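Long-range contact in cell division GTPase FtsZ, diverged (Clostridium botulinum C, PDB 3V3T), which belongs to the tubulin/FtsZ family of GTPases as a diverged member related to TubZ: residues Lys6-Ile12 with Cys89-Val95. The protein carries 1 engineered substitution. Sequence-based numbering, arbitrary orientation.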
loop_
_atom_site.group_PDB
_atom_site.type_symbol
_atom_site.label_atom_id
_atom_site.label_comp_id
_atom_site.label_asym_id
_atom_site.label_seq_id
_atom_site.Cartn_x
_atom_site.Cartn_y
_atom_site.Cartn_z
ATOM N N LYS A 6 15.862 -2.231 -3.781
ATOM C CA LYS A 6 15.840 -0.768 -3.757
ATOM C C LYS A 6 14.657 -0.242 -2.946
ATOM O O LYS A 6 14.457 0.959 -2.826
ATOM C CB LYS A 6 15.801 -0.200 -5.179
ATOM C CG LYS A 6 17.111 -0.323 -5.954
ATOM C CD LYS A 6 17.107 -1.545 -6.865
ATOM C CE LYS A 6 18.342 -1.588 -7.774
ATOM N NZ LYS A 6 18.302 -2.720 -8.761
ATOM N N ILE A 7 13.874 -1.158 -2.393
ATOM C CA ILE A 7 12.738 -0.792 -1.582
ATOM C C ILE A 7 13.043 -1.068 -0.132
ATOM O O ILE A 7 13.605 -2.120 0.202
ATOM C CB ILE A 7 11.494 -1.607 -1.956
ATOM C CG1 ILE A 7 10.957 -1.159 -3.314
ATOM C CG2 ILE A 7 10.409 -1.431 -0.896
ATOM C CD1 ILE A 7 9.961 -2.123 -3.917
ATOM N N VAL A 8 12.680 -0.124 0.730
ATOM C CA VAL A 8 12.668 -0.388 2.167
ATOM C C VAL A 8 11.294 -0.077 2.703
ATOM O O VAL A 8 10.744 0.990 2.430
ATOM C CB VAL A 8 13.708 0.441 2.945
ATOM C CG1 VAL A 8 13.569 1.916 2.620
ATOM C CG2 VAL A 8 13.546 0.211 4.442
ATOM N N PHE A 9 10.730 -1.024 3.445
ATOM C CA PHE A 9 9.448 -0.826 4.105
ATOM C C PHE A 9 9.653 -0.322 5.527
ATOM O O PHE A 9 10.545 -0.782 6.254
ATOM C CB PHE A 9 8.650 -2.133 4.149
ATOM C CG PHE A 9 8.098 -2.551 2.817
ATOM C CD1 PHE A 9 6.923 -1.996 2.335
ATOM C CD2 PHE A 9 8.749 -3.492 2.049
ATOM C CE1 PHE A 9 6.416 -2.359 1.114
ATOM C CE2 PHE A 9 8.236 -3.871 0.822
ATOM C CZ PHE A 9 7.070 -3.302 0.357
ATOM N N ALA A 10 8.811 0.615 5.924
ATOM C CA ALA A 10 8.784 1.053 7.301
ATOM C C ALA A 10 7.391 0.839 7.861
ATOM O O ALA A 10 6.597 1.776 7.946
ATOM C CB ALA A 10 9.186 2.508 7.401
ATOM N N PRO A 11 7.077 -0.409 8.226
ATOM C CA PRO A 11 5.807 -0.664 8.912
ATOM C C PRO A 11 5.846 0.001 10.280
ATOM O O PRO A 11 6.893 0.011 10.938
ATOM C CB PRO A 11 5.775 -2.183 9.049
ATOM C CG PRO A 11 7.212 -2.591 9.009
ATOM C CD PRO A 11 7.923 -1.610 8.129
ATOM N N ILE A 12 4.718 0.574 10.685
ATOM C CA ILE A 12 4.622 1.276 11.951
ATOM C C ILE A 12 3.386 0.781 12.679
ATOM O O ILE A 12 2.259 0.942 12.195
ATOM C CB ILE A 12 4.536 2.812 11.742
ATOM C CG1 ILE A 12 5.855 3.336 11.158
ATOM C CG2 ILE A 12 4.178 3.525 13.054
ATOM C CD1 ILE A 12 5.888 4.808 10.937
ATOM N N CYS A 89 18.528 2.732 -0.625
ATOM C CA CYS A 89 17.164 2.492 -1.102
ATOM C C CYS A 89 16.502 3.782 -1.579
ATOM O O CYS A 89 16.443 4.773 -0.843
ATOM C CB CYS A 89 16.298 1.833 -0.016
ATOM S SG CYS A 89 16.818 0.157 0.469
ATOM N N ASP A 90 15.999 3.758 -2.810
ATOM C CA ASP A 90 15.416 4.944 -3.423
ATOM C C ASP A 90 13.916 5.054 -3.170
ATOM O O ASP A 90 13.320 6.111 -3.391
ATOM C CB ASP A 90 15.698 4.969 -4.925
ATOM C CG ASP A 90 17.146 5.278 -5.236
ATOM O OD1 ASP A 90 17.609 6.383 -4.873
ATOM O OD2 ASP A 90 17.818 4.420 -5.847
ATOM N N ILE A 91 13.320 3.959 -2.705
ATOM C CA ILE A 91 11.896 3.909 -2.435
ATOM C C ILE A 91 11.663 3.524 -0.985
ATOM O O ILE A 91 12.165 2.496 -0.522
ATOM C CB ILE A 91 11.178 2.877 -3.340
ATOM C CG1 ILE A 91 11.298 3.260 -4.817
ATOM C CG2 ILE A 91 9.719 2.785 -2.973
ATOM C CD1 ILE A 91 12.514 2.705 -5.502
ATOM N N VAL A 92 10.906 4.352 -0.272
ATOM C CA VAL A 92 10.601 4.121 1.125
ATOM C C VAL A 92 9.075 4.026 1.262
ATOM O O VAL A 92 8.337 4.940 0.876
ATOM C CB VAL A 92 11.155 5.267 2.009
ATOM C CG1 VAL A 92 10.908 4.994 3.462
ATOM C CG2 VAL A 92 12.645 5.452 1.774
ATOM N N ILE A 93 8.594 2.908 1.781
ATOM C CA ILE A 93 7.158 2.701 1.851
ATOM C C ILE A 93 6.731 2.450 3.275
ATOM O O ILE A 93 7.100 1.445 3.883
ATOM C CB ILE A 93 6.700 1.552 0.921
ATOM C CG1 ILE A 93 7.188 1.804 -0.518
ATOM C CG2 ILE A 93 5.159 1.405 0.949
ATOM C CD1 ILE A 93 6.927 0.599 -1.495
ATOM N N PHE A 94 5.981 3.395 3.823
ATOM C CA PHE A 94 5.465 3.246 5.167
ATOM C C PHE A 94 4.194 2.417 5.060
ATOM O O PHE A 94 3.464 2.485 4.066
ATOM C CB PHE A 94 5.153 4.618 5.772
ATOM C CG PHE A 94 6.362 5.459 5.996
ATOM C CD1 PHE A 94 7.028 5.419 7.212
ATOM C CD2 PHE A 94 6.855 6.274 4.984
ATOM C CE1 PHE A 94 8.168 6.183 7.417
ATOM C CE2 PHE A 94 7.978 7.048 5.186
ATOM C CZ PHE A 94 8.643 6.994 6.408
ATOM N N VAL A 95 3.929 1.639 6.093
ATOM C CA VAL A 95 2.794 0.738 6.090
ATOM C C VAL A 95 2.098 0.814 7.432
ATOM O O VAL A 95 2.736 0.661 8.476
ATOM C CB VAL A 95 3.264 -0.696 5.861
ATOM C CG1 VAL A 95 2.075 -1.602 5.686
ATOM C CG2 VAL A 95 4.180 -0.768 4.626
#
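Val8 and Ile93 show how two parallel strands distant in sequence are zipped together: Val8 N gives its hydrogen to Ile91 O (2.9 Å) and Val8 O takes one from Ile93 N. Ala10 repeats the pattern two residues on, with Ala10 N to Ile93 O at 2.8 Å and a longer bond from Val95 N to Ala10 O, whose donor stands 54° out of the carbonyl plane. Ile12 N to Val95 O closes one end of the ladder; at the other, Lys6 O receives Ile91 N and, weakly, Asp90 N. Alpha hydrogens supplement these bonds, as where Phe9 CA lies 3.3 Å from Ile93 O.

Apolar packing joins bridge partners and diagonal neighbours on both faces. On the face of Ile7, Phe9 and Pro11, the Phe9 ring lies alongside Ile93, its CD1 3.8 Å from Ile93 CB, and the same ring atom meets Val95 CG2. With CG anti to the carbonyl carbon (chi1 -72°), the ring is carried alongside Ile93, while Ile7 CG2 rests over one face near its rim. Helix 14-26 packs here through Val20, which touches Phe9, Pro11 and Val95.

On the other face, Val8 CG1 reaches Val92 CG2 and Cys89 CB, both at 3.8 Å. Ala10 CB meets the Phe94 ring at CD1 (3.6 Å), and Ile12 CD1 approaches the same atom, while helix 101-117 packs on Phe94.

This pairing lies inside the Rossmann-like sheet of the GTPase domain, between strands 31-36 and 122-129. The facing backbone N-H and C=O groups are thus paired between the two strands, and apolar side chains meet helices on both faces.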